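Local coordinates for protein-tyrosine-phosphatase (Shewanella sp., PDB 2Z72) that probably hydrolyses phosphotyrosine esters at a two-zinc centre, as a cold-active tyrosine phosphatase of the calcineurin-like phosphoesterase family, at residues 6-11 with 26-31; 124-129 with 185-190; 157-162 with 176-181. All blocks are in the same frame, centred on the assembly; numbering follows the deposited sequence. Where two conformers were deposited one is given.

How the interactions relate
Interaction 2 is the core contact: all its touching residues are buried, and it joins helices 122-138 and 186-192 through apolar and aromatic side chains without a hydrogen bond. Interaction 1 lies farther out, partly buried, in the three-stranded antiparallel sheet near the N-terminus; hydrogen bonds do most of its work. Interaction 3 is a surface contact between two loops, mostly apolar, with Asn-178 against Gly-157, and also without a hydrogen bond across it. The first two meet where Pro-11 O probably accepts a hydrogen bond from Trp-127 NE1. Interaction 3 is nested in the loop closed by interaction 2, and Tyr-181 packs on both Leu-126 and Ile-187. Interactions 1 and 3 do not touch; their nearest atoms are about 6 Å apart.

Interaction 1. Residues 6-11 with 26-31; sequences TEFDGP and ICDNRL
Asp-9 and Ile-26 form an antiparallel hydrogen-bonded pair in the three-stranded sheet near the N-terminus, where strand 8-14 is an outermost strand and meets the end of strand 22-27 and the turn that follows. Asp-9 N donates to Ile-26 O at 2.9 Å, and Ile-26 N returns a bond to Asp-9 O at 2.8 Å. Strands 8-14 and 22-27 form a beta hairpin, and a type I' turn from Cys-27 to Arg-30 leads on to the third strand of the sheet. Cys-27 also carries the disulfide to Cys-47. Beyond the paired strands, backbone and side chains of the turn both bond to residues 6 and 7. Asn-29 OD1 accepts a nearly straight bond from Glu-7 N (2.8 Å, 172°), although the donor sits well above the amide carbonyl plane. Asn-29 N donates back to Glu-7 O at 3.2 Å. Thr-6 OG1, set between its backbone N and carbonyl carbon (chi1 60°), donates to the anti lone pair of Asp-28 OD1 at 2.6 Å. The Phe-8 ring lies flat against the turn backbone, with Asp-28 N 3.5 Å above its centre. An alanine in place of Phe-8 would remove this ring and would probably leave the backbone at Cys-27 and Asp-28 without its apolar cover. The Glu-7 carboxylate turns away to a salt bridge with Arg-165, while Asp-9 bonds to Tyr-12 and Asn-123.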
loop_
_atom_site.group_PDB
_atom_site.type_symbol
_atom_site.label_atom_id
_atom_site.label_comp_id
_atom_site.label_asym_id
_atom_site.label_seq_id
_atom_site.Cartn_x
_atom_site.Cartn_y
_atom_site.Cartn_z
ATOM N N THR A 6 25.201 13.868 -2.559
ATOM C CA THR A 6 25.169 12.416 -2.694
ATOM C C THR A 6 23.924 11.869 -2.016
ATOM O O THR A 6 23.176 12.535 -1.301
ATOM C CB THR A 6 26.428 11.793 -2.043
ATOM O OG1 THR A 6 26.286 12.256 -0.667
ATOM C CG2 THR A 6 27.765 12.296 -2.530
ATOM N N GLU A 7 23.703 10.595 -2.303
ATOM C CA GLU A 7 22.595 10.014 -1.627
ATOM C C GLU A 7 22.899 9.094 -0.431
ATOM O O GLU A 7 23.946 8.477 -0.300
ATOM C CB GLU A 7 21.909 9.176 -2.746
ATOM C CG GLU A 7 21.803 9.917 -4.074
ATOM C CD GLU A 7 20.580 10.787 -4.071
ATOM O OE1 GLU A 7 19.796 10.741 -3.082
ATOM O OE2 GLU A 7 20.437 11.514 -5.063
ATOM N N PHE A 8 21.879 8.982 0.399
ATOM C CA PHE A 8 21.752 7.948 1.413
ATOM C C PHE A 8 20.458 7.205 1.137
ATOM O O PHE A 8 19.436 7.877 0.998
ATOM C CB PHE A 8 21.732 8.549 2.818
ATOM C CG PHE A 8 23.041 9.201 3.223
ATOM C CD1 PHE A 8 23.372 10.456 2.750
ATOM C CD2 PHE A 8 23.942 8.566 4.067
ATOM C CE1 PHE A 8 24.541 11.041 3.120
ATOM C CE2 PHE A 8 25.128 9.174 4.476
ATOM C CZ PHE A 8 25.411 10.407 3.985
ATOM N N ASP A 9 20.513 5.887 1.064
ATOM C CA ASP A 9 19.330 5.116 0.666
ATOM C C ASP A 9 19.473 3.691 1.185
ATOM O O ASP A 9 20.574 3.145 1.221
ATOM C CB ASP A 9 19.186 5.115 -0.827
ATOM C CG ASP A 9 17.994 4.348 -1.374
ATOM O OD1 ASP A 9 18.176 3.785 -2.466
ATOM O OD2 ASP A 9 16.932 4.347 -0.714
ATOM N N GLY A 10 18.374 3.092 1.522
ATOM C CA GLY A 10 18.341 1.706 1.990
ATOM C C GLY A 10 17.735 1.549 3.343
ATOM O O GLY A 10 17.131 2.481 3.888
ATOM N N PRO A 11 17.865 0.372 3.957
ATOM C CA PRO A 11 18.599 -0.751 3.418
ATOM C C PRO A 11 17.796 -1.583 2.433
ATOM O O PRO A 11 16.557 -1.557 2.421
ATOM C CB PRO A 11 18.841 -1.562 4.696
ATOM C CG PRO A 11 17.643 -1.316 5.564
ATOM C CD PRO A 11 17.318 0.141 5.309
ATOM N N ILE A 26 23.212 2.404 0.857
ATOM C CA ILE A 26 23.877 3.473 0.120
ATOM C C ILE A 26 24.150 4.608 1.091
ATOM O O ILE A 26 23.223 5.194 1.630
ATOM C CB ILE A 26 23.030 3.989 -1.053
ATOM C CG1 ILE A 26 22.565 2.878 -1.938
ATOM C CG2 ILE A 26 23.830 5.027 -1.838
ATOM C CD1 ILE A 26 23.639 1.892 -2.381
ATOM N N CYS A 27 25.437 4.841 1.365
ATOM C CA CYS A 27 25.855 5.847 2.341
ATOM C C CYS A 27 26.806 6.810 1.643
ATOM O O CYS A 27 27.929 6.428 1.302
ATOM C CB CYS A 27 26.529 5.161 3.526
ATOM S SG CYS A 27 25.608 3.823 4.254
ATOM N N ASP A 28 26.393 8.028 1.361
ATOM C CA ASP A 28 27.246 9.024 0.681
ATOM C C ASP A 28 27.711 8.482 -0.648
ATOM O O ASP A 28 28.914 8.629 -0.980
ATOM C CB ASP A 28 28.429 9.388 1.547
ATOM C CG ASP A 28 29.019 10.770 1.347
ATOM O OD1 ASP A 28 28.471 11.662 0.678
ATOM O OD2 ASP A 28 30.107 10.905 1.947
ATOM N N ASN A 29 26.840 7.934 -1.438
ATOM C CA ASN A 29 27.100 7.436 -2.780
ATOM C C ASN A 29 28.115 6.284 -2.826
ATOM O O ASN A 29 28.690 6.006 -3.878
ATOM C CB ASN A 29 27.502 8.477 -3.817
ATOM C CG ASN A 29 26.304 9.188 -4.441
ATOM O OD1 ASN A 29 25.157 8.948 -4.037
ATOM N ND2 ASN A 29 26.551 10.098 -5.379
ATOM N N ARG A 30 28.237 5.548 -1.731
ATOM C CA ARG A 30 29.085 4.393 -1.706
ATOM C C ARG A 30 28.259 3.265 -1.054
ATOM O O ARG A 30 27.340 3.503 -0.266
ATOM C CB ARG A 30 30.352 4.652 -0.889
ATOM C CG ARG A 30 31.284 5.680 -1.485
ATOM C CD ARG A 30 32.290 5.179 -2.533
ATOM N NE ARG A 30 31.632 4.929 -3.825
ATOM C CZ ARG A 30 31.369 5.685 -4.862
ATOM N NH1 ARG A 30 30.745 5.142 -5.919
ATOM N NH2 ARG A 30 31.746 6.969 -4.773
ATOM N N LEU A 31 28.580 2.025 -1.371
ATOM C CA LEU A 31 27.884 0.879 -0.812
ATOM C C LEU A 31 28.542 0.390 0.450
ATOM O O LEU A 31 29.738 0.157 0.484
ATOM C CB LEU A 31 27.888 -0.225 -1.870
ATOM C CG LEU A 31 27.160 -1.521 -1.491
ATOM C CD1 LEU A 31 25.689 -1.270 -1.152
ATOM C CD2 LEU A 31 27.304 -2.561 -2.590
#

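Interaction 2. Residues 124-129 with 185-190; sequences EVLWFM and TEIGQW
Ile-187 pushes into the hollow between Trp-127 and Leu-126, where helix 122-138 meets the start of helix 186-192. The axes of the two short helical segments come no nearer than 11.4 Å and make an angle of 61°, a gap bridged by large side chains. Ile-187 CD1 sits over the six-membered ring of Trp-127, 3.6 Å from its centroid and 4° off the normal, a CH-pi contact. Ile-187 CG1 reaches Trp-127 CZ2 at 3.7 Å. Ile-187 CG2 turns to Leu-126 CD1, 4.1 Å away. One turn on, Trp-190 is the second bump. Its CG is anti to the backbone N (chi1 176°), and the indole reaches across to the other helix. There Trp-190 CH2 comes 3.6 Å from Leu-126 O, and CZ3 touches Leu-126 CD2. Met-129 CB meets the ring edge in plane, 4.0 Å from Trp-190 CH2. Glu-186 adds its CG at Trp-127 CH2. Thr-185 N-caps its helix by accepting from Gly-188 N. The polar ends are bonded elsewhere: Trp-127 NE1 to Pro-11, Trp-190 NE1 to Asp-133, Glu-186 to Tyr-130 and Lys-60. With no hydrogen bond crossing between the two segments, their hold on each other rests on the fit of apolar surfaces.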
loop_
_atom_site.group_PDB
_atom_site.type_symbol
_atom_site.label_atom_id
_atom_site.label_comp_id
_atom_site.label_asym_id
_atom_site.label_seq_id
_atom_site.Cartn_x
_atom_site.Cartn_y
_atom_site.Cartn_z
ATOM N N GLU A 124 12.129 4.550 3.066
ATOM C CA GLU A 124 11.640 5.062 4.331
ATOM C C GLU A 124 10.180 4.637 4.510
ATOM O O GLU A 124 9.805 4.193 5.583
ATOM C CB GLU A 124 11.785 6.570 4.420
ATOM C CG GLU A 124 13.245 7.059 4.476
ATOM C CD GLU A 124 14.052 6.985 3.226
ATOM O OE1 GLU A 124 13.554 6.783 2.105
ATOM O OE2 GLU A 124 15.318 7.119 3.389
ATOM N N VAL A 125 9.358 4.824 3.494
ATOM C CA VAL A 125 7.971 4.396 3.583
ATOM C C VAL A 125 7.869 2.920 3.767
ATOM O O VAL A 125 7.096 2.424 4.631
ATOM C CB VAL A 125 7.139 4.864 2.376
ATOM C CG1 VAL A 125 5.699 4.377 2.562
ATOM C CG2 VAL A 125 7.159 6.375 2.242
ATOM N N LEU A 126 8.607 2.132 2.977
ATOM C CA LEU A 126 8.487 0.686 3.066
ATOM C C LEU A 126 8.841 0.171 4.434
ATOM O O LEU A 126 8.103 -0.624 5.048
ATOM C CB LEU A 126 9.364 0.044 1.972
ATOM C CG LEU A 126 8.869 0.178 0.526
ATOM C CD1 LEU A 126 9.971 -0.207 -0.427
ATOM C CD2 LEU A 126 7.653 -0.700 0.241
ATOM N N TRP A 127 9.992 0.598 4.967
ATOM C CA TRP A 127 10.410 0.069 6.266
ATOM C C TRP A 127 9.515 0.581 7.386
ATOM O O TRP A 127 9.344 -0.127 8.385
ATOM C CB TRP A 127 11.899 0.343 6.537
ATOM C CG TRP A 127 12.798 -0.490 5.695
ATOM C CD1 TRP A 127 13.619 -0.116 4.691
ATOM C CD2 TRP A 127 12.929 -1.925 5.817
ATOM N NE1 TRP A 127 14.258 -1.204 4.182
ATOM C CE2 TRP A 127 13.868 -2.329 4.848
ATOM C CE3 TRP A 127 12.373 -2.912 6.654
ATOM C CZ2 TRP A 127 14.241 -3.655 4.684
ATOM C CZ3 TRP A 127 12.745 -4.226 6.486
ATOM C CH2 TRP A 127 13.669 -4.595 5.517
ATOM N N PHE A 128 8.999 1.791 7.279
ATOM C CA PHE A 128 8.057 2.289 8.232
ATOM C C PHE A 128 6.807 1.416 8.216
ATOM O O PHE A 128 6.312 1.037 9.289
ATOM C CB PHE A 128 7.704 3.751 7.931
ATOM C CG PHE A 128 6.548 4.269 8.758
ATOM C CD1 PHE A 128 6.678 4.561 10.097
ATOM C CD2 PHE A 128 5.324 4.446 8.160
ATOM C CE1 PHE A 128 5.608 5.013 10.841
ATOM C CE2 PHE A 128 4.243 4.900 8.910
ATOM C CZ PHE A 128 4.383 5.211 10.250
ATOM N N MET A 129 6.293 1.110 7.047
ATOM C CA MET A 129 5.061 0.297 6.959
ATOM C C MET A 129 5.304 -1.124 7.426
ATOM O O MET A 129 4.374 -1.723 7.992
ATOM C CB MET A 129 4.490 0.371 5.556
ATOM C CG MET A 129 3.909 1.713 5.149
ATOM S SD MET A 129 2.672 2.366 6.281
ATOM C CE MET A 129 1.431 1.091 6.141
ATOM N N THR A 185 14.517 -10.913 -1.543
ATOM C CA THR A 185 14.645 -9.803 -0.663
ATOM C C THR A 185 13.579 -9.822 0.425
ATOM O O THR A 185 12.436 -10.289 0.194
ATOM C CB THR A 185 14.598 -8.426 -1.390
ATOM O OG1 THR A 185 13.285 -8.153 -1.820
ATOM C CG2 THR A 185 15.610 -8.408 -2.559
ATOM N N GLU A 186 13.888 -9.291 1.592
ATOM C CA GLU A 186 12.940 -9.188 2.686
ATOM C C GLU A 186 11.683 -8.431 2.281
ATOM O O GLU A 186 10.546 -8.903 2.486
ATOM C CB GLU A 186 13.588 -8.515 3.891
ATOM C CG GLU A 186 12.723 -8.447 5.139
ATOM C CD GLU A 186 12.436 -9.783 5.777
ATOM O OE1 GLU A 186 11.487 -9.873 6.585
ATOM O OE2 GLU A 186 13.098 -10.779 5.436
ATOM N N ILE A 187 11.858 -7.240 1.720
ATOM C CA ILE A 187 10.708 -6.425 1.291
ATOM C C ILE A 187 9.936 -7.154 0.200
ATOM O O ILE A 187 8.697 -7.136 0.225
ATOM C CB ILE A 187 11.144 -5.020 0.893
ATOM C CG1 ILE A 187 11.695 -4.217 2.066
ATOM C CG2 ILE A 187 9.992 -4.288 0.201
ATOM C CD1 ILE A 187 10.728 -3.943 3.188
ATOM N N GLY A 188 10.618 -7.765 -0.740
ATOM C CA GLY A 188 9.936 -8.468 -1.788
ATOM C C GLY A 188 9.139 -9.611 -1.254
ATOM O O GLY A 188 8.032 -9.893 -1.785
ATOM N N GLN A 189 9.621 -10.363 -0.282
ATOM C CA GLN A 189 8.905 -11.473 0.324
ATOM C C GLN A 189 7.670 -10.947 1.056
ATOM O O GLN A 189 6.560 -11.522 0.934
ATOM C CB GLN A 189 9.833 -12.201 1.296
ATOM C CG GLN A 189 10.933 -12.954 0.590
ATOM C CD GLN A 189 12.104 -13.282 1.471
ATOM O OE1 GLN A 189 12.085 -13.181 2.671
ATOM N NE2 GLN A 189 13.187 -13.699 0.802
ATOM N N TRP A 190 7.833 -9.879 1.806
ATOM C CA TRP A 190 6.732 -9.234 2.506
ATOM C C TRP A 190 5.664 -8.796 1.536
ATOM O O TRP A 190 4.450 -9.106 1.704
ATOM C CB TRP A 190 7.279 -8.093 3.280
ATOM C CG TRP A 190 6.370 -7.196 4.037
ATOM C CD1 TRP A 190 5.524 -7.439 5.068
ATOM C CD2 TRP A 190 6.294 -5.769 3.828
ATOM N NE1 TRP A 190 4.904 -6.299 5.511
ATOM C CE2 TRP A 190 5.371 -5.270 4.756
ATOM C CE3 TRP A 190 6.901 -4.908 2.945
ATOM C CZ2 TRP A 190 5.044 -3.908 4.835
ATOM C CZ3 TRP A 190 6.591 -3.559 3.021
ATOM C CH2 TRP A 190 5.680 -3.075 3.949
#

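Interaction 3. Residues 157-162 with 176-181; sequences GDLRYV and PYNKLY
Tyr-177 and Asn-178 face Leu-159, Val-162 and Gly-157 across two loops that flank helix 166-172. Segment 176-181 starts at Pro-176, whose carbonyl O accepts a bond from Lys-179 N at 2.8 Å and helps curl residues 177-180 into helical backbone angles. Tyr-177 carries most of the contact. With chi1 at -170° its ring extends away from its own backbone N and out to the first loop. Val-162 CG1 lies over the centre of one face of the Tyr-177 ring, 3.6 Å from the centroid and 8° off the normal, a CH-pi contact. Val-162 CG2 lies beside it at 3.7 Å from Tyr-177 CD1. Leu-159 meets Tyr-177 nearer the backbone: its CD2 comes to the ring edge near the ring plane, and Leu-159 CD1 is 4.0 Å from Tyr-177 CB. Asn-178 comes next: Asn-178 CB rests 3.9 Å from Gly-157 N, and Asn-178 OD1 lies in van der Waals contact 3.8 Å from Leu-159 CD1. Further along, Tyr-181 places CE2 over the opposite face of the Tyr-177 ring, offset toward the rim, so that ring is held between Val-162 and a residue of its own segment. Tyr-181 OH bonds to Asn-123. On the facing loop, Val-162 ends a type I turn that begins at Leu-159. Gly-157, with positive phi, closes helix 149-156 in a Schellman motif. That helix begins at the zinc ligand Asn-149 of the calcineurin-like phosphoesterase site, and the loop after its capped end packs here on the loop after helix 166-172.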
loop_
_atom_site.group_PDB
_atom_site.type_symbol
_atom_site.label_atom_id
_atom_site.label_comp_id
_atom_site.label_asym_id
_atom_site.label_seq_id
_atom_site.Cartn_x
_atom_site.Cartn_y
_atom_site.Cartn_z
ATOM N N GLY A 157 9.142 -5.263 -13.270
ATOM C CA GLY A 157 10.107 -4.704 -14.200
ATOM C C GLY A 157 9.648 -3.565 -15.060
ATOM O O GLY A 157 10.377 -3.237 -16.034
ATOM N N ASP A 158 8.526 -2.942 -14.733
ATOM C CA ASP A 158 8.094 -1.713 -15.415
ATOM C C ASP A 158 8.539 -0.564 -14.555
ATOM O O ASP A 158 7.917 -0.248 -13.514
ATOM C CB ASP A 158 6.583 -1.776 -15.629
ATOM C CG ASP A 158 6.041 -0.561 -16.307
ATOM O OD1 ASP A 158 6.850 0.351 -16.592
ATOM O OD2 ASP A 158 4.838 -0.514 -16.572
ATOM N N LEU A 159 9.655 0.063 -14.991
ATOM C CA LEU A 159 10.366 1.007 -14.151
ATOM C C LEU A 159 10.233 2.434 -14.617
ATOM O O LEU A 159 11.051 3.325 -14.250
ATOM C CB LEU A 159 11.861 0.550 -14.059
ATOM C CG LEU A 159 12.004 -0.918 -13.650
ATOM C CD1 LEU A 159 13.463 -1.327 -13.622
ATOM C CD2 LEU A 159 11.363 -1.204 -12.305
ATOM N N ARG A 160 9.201 2.709 -15.405
ATOM C CA ARG A 160 9.026 4.044 -15.982
ATOM C C ARG A 160 8.937 5.158 -14.962
ATOM O O ARG A 160 9.257 6.301 -15.330
ATOM C CB ARG A 160 7.760 4.112 -16.852
ATOM C CG ARG A 160 7.911 3.298 -18.097
ATOM C CD ARG A 160 6.625 3.295 -18.924
ATOM N NE ARG A 160 5.644 2.446 -18.203
ATOM C CZ ARG A 160 4.383 2.388 -18.525
ATOM N NH1 ARG A 160 3.901 3.115 -19.527
ATOM N NH2 ARG A 160 3.553 1.633 -17.834
ATOM N N TYR A 161 8.469 4.887 -13.748
ATOM C CA TYR A 161 8.108 5.908 -12.792
ATOM C C TYR A 161 9.003 5.957 -11.566
ATOM O O TYR A 161 8.748 6.723 -10.600
ATOM C CB TYR A 161 6.614 5.732 -12.399
ATOM C CG TYR A 161 5.766 5.626 -13.668
ATOM C CD1 TYR A 161 5.209 4.446 -14.057
ATOM C CD2 TYR A 161 5.626 6.664 -14.536
ATOM C CE1 TYR A 161 4.457 4.291 -15.202
ATOM C CE2 TYR A 161 4.856 6.545 -15.698
ATOM C CZ TYR A 161 4.310 5.347 -16.014
ATOM O OH TYR A 161 3.557 5.158 -17.149
ATOM N N VAL A 162 10.097 5.233 -11.561
ATOM C CA VAL A 162 11.054 5.205 -10.470
ATOM C C VAL A 162 11.860 6.500 -10.440
ATOM O O VAL A 162 12.393 6.934 -11.458
ATOM C CB VAL A 162 11.974 3.990 -10.606
ATOM C CG1 VAL A 162 12.969 3.918 -9.474
ATOM C CG2 VAL A 162 11.120 2.690 -10.644
ATOM N N PRO A 176 19.099 -4.495 -11.449
ATOM C CA PRO A 176 18.033 -3.557 -11.822
ATOM C C PRO A 176 17.029 -3.375 -10.704
ATOM O O PRO A 176 16.924 -4.165 -9.746
ATOM C CB PRO A 176 17.380 -4.167 -13.047
ATOM C CG PRO A 176 17.668 -5.602 -12.946
ATOM C CD PRO A 176 19.010 -5.736 -12.269
ATOM N N TYR A 177 16.238 -2.293 -10.733
ATOM C CA TYR A 177 15.435 -1.903 -9.604
ATOM C C TYR A 177 14.422 -2.970 -9.204
ATOM O O TYR A 177 14.176 -3.178 -8.022
ATOM C CB TYR A 177 14.705 -0.603 -9.929
ATOM C CG TYR A 177 14.013 0.080 -8.802
ATOM C CD1 TYR A 177 12.610 -0.003 -8.680
ATOM C CD2 TYR A 177 14.647 0.866 -7.855
ATOM C CE1 TYR A 177 11.946 0.629 -7.641
ATOM C CE2 TYR A 177 14.008 1.507 -6.855
ATOM C CZ TYR A 177 12.629 1.388 -6.744
ATOM O OH TYR A 177 11.919 2.025 -5.789
ATOM N N ASN A 178 13.849 -3.661 -10.171
ATOM C CA ASN A 178 12.938 -4.771 -9.833
ATOM C C ASN A 178 13.630 -5.827 -9.010
ATOM O O ASN A 178 12.973 -6.489 -8.173
ATOM C CB ASN A 178 12.331 -5.319 -11.113
ATOM C CG ASN A 178 13.315 -5.769 -12.142
ATOM O OD1 ASN A 178 14.091 -4.899 -12.598
ATOM N ND2 ASN A 178 13.330 -7.013 -12.566
ATOM N N LYS A 179 14.894 -6.058 -9.225
ATOM C CA LYS A 179 15.644 -7.084 -8.477
ATOM C C LYS A 179 16.092 -6.594 -7.128
ATOM O O LYS A 179 16.609 -7.348 -6.290
ATOM C CB LYS A 179 16.767 -7.600 -9.346
ATOM C CG LYS A 179 16.291 -8.363 -10.534
ATOM C CD LYS A 179 15.598 -9.659 -10.129
ATOM C CE LYS A 179 15.348 -10.485 -11.410
ATOM N NZ LYS A 179 14.274 -11.485 -11.150
ATOM N N LEU A 180 15.920 -5.317 -6.802
ATOM C CA LEU A 180 16.089 -4.841 -5.446
ATOM C C LEU A 180 14.890 -5.160 -4.584
ATOM O O LEU A 180 14.959 -4.971 -3.373
ATOM C CB LEU A 180 16.385 -3.337 -5.455
ATOM C CG LEU A 180 17.675 -2.896 -6.137
ATOM C CD1 LEU A 180 17.817 -1.379 -6.115
ATOM C CD2 LEU A 180 18.878 -3.522 -5.426
ATOM N N TYR A 181 13.843 -5.668 -5.188
ATOM C CA TYR A 181 12.575 -6.023 -4.501
ATOM C C TYR A 181 12.079 -7.389 -4.929
ATOM O O TYR A 181 10.878 -7.675 -4.883
ATOM C CB TYR A 181 11.476 -4.945 -4.764
ATOM C CG TYR A 181 11.959 -3.591 -4.243
ATOM C CD1 TYR A 181 11.914 -3.322 -2.879
ATOM C CD2 TYR A 181 12.508 -2.626 -5.045
ATOM C CE1 TYR A 181 12.378 -2.121 -2.359
ATOM C CE2 TYR A 181 12.974 -1.447 -4.571
ATOM C CZ TYR A 181 12.904 -1.175 -3.227
ATOM O OH TYR A 181 13.356 0.028 -2.745
#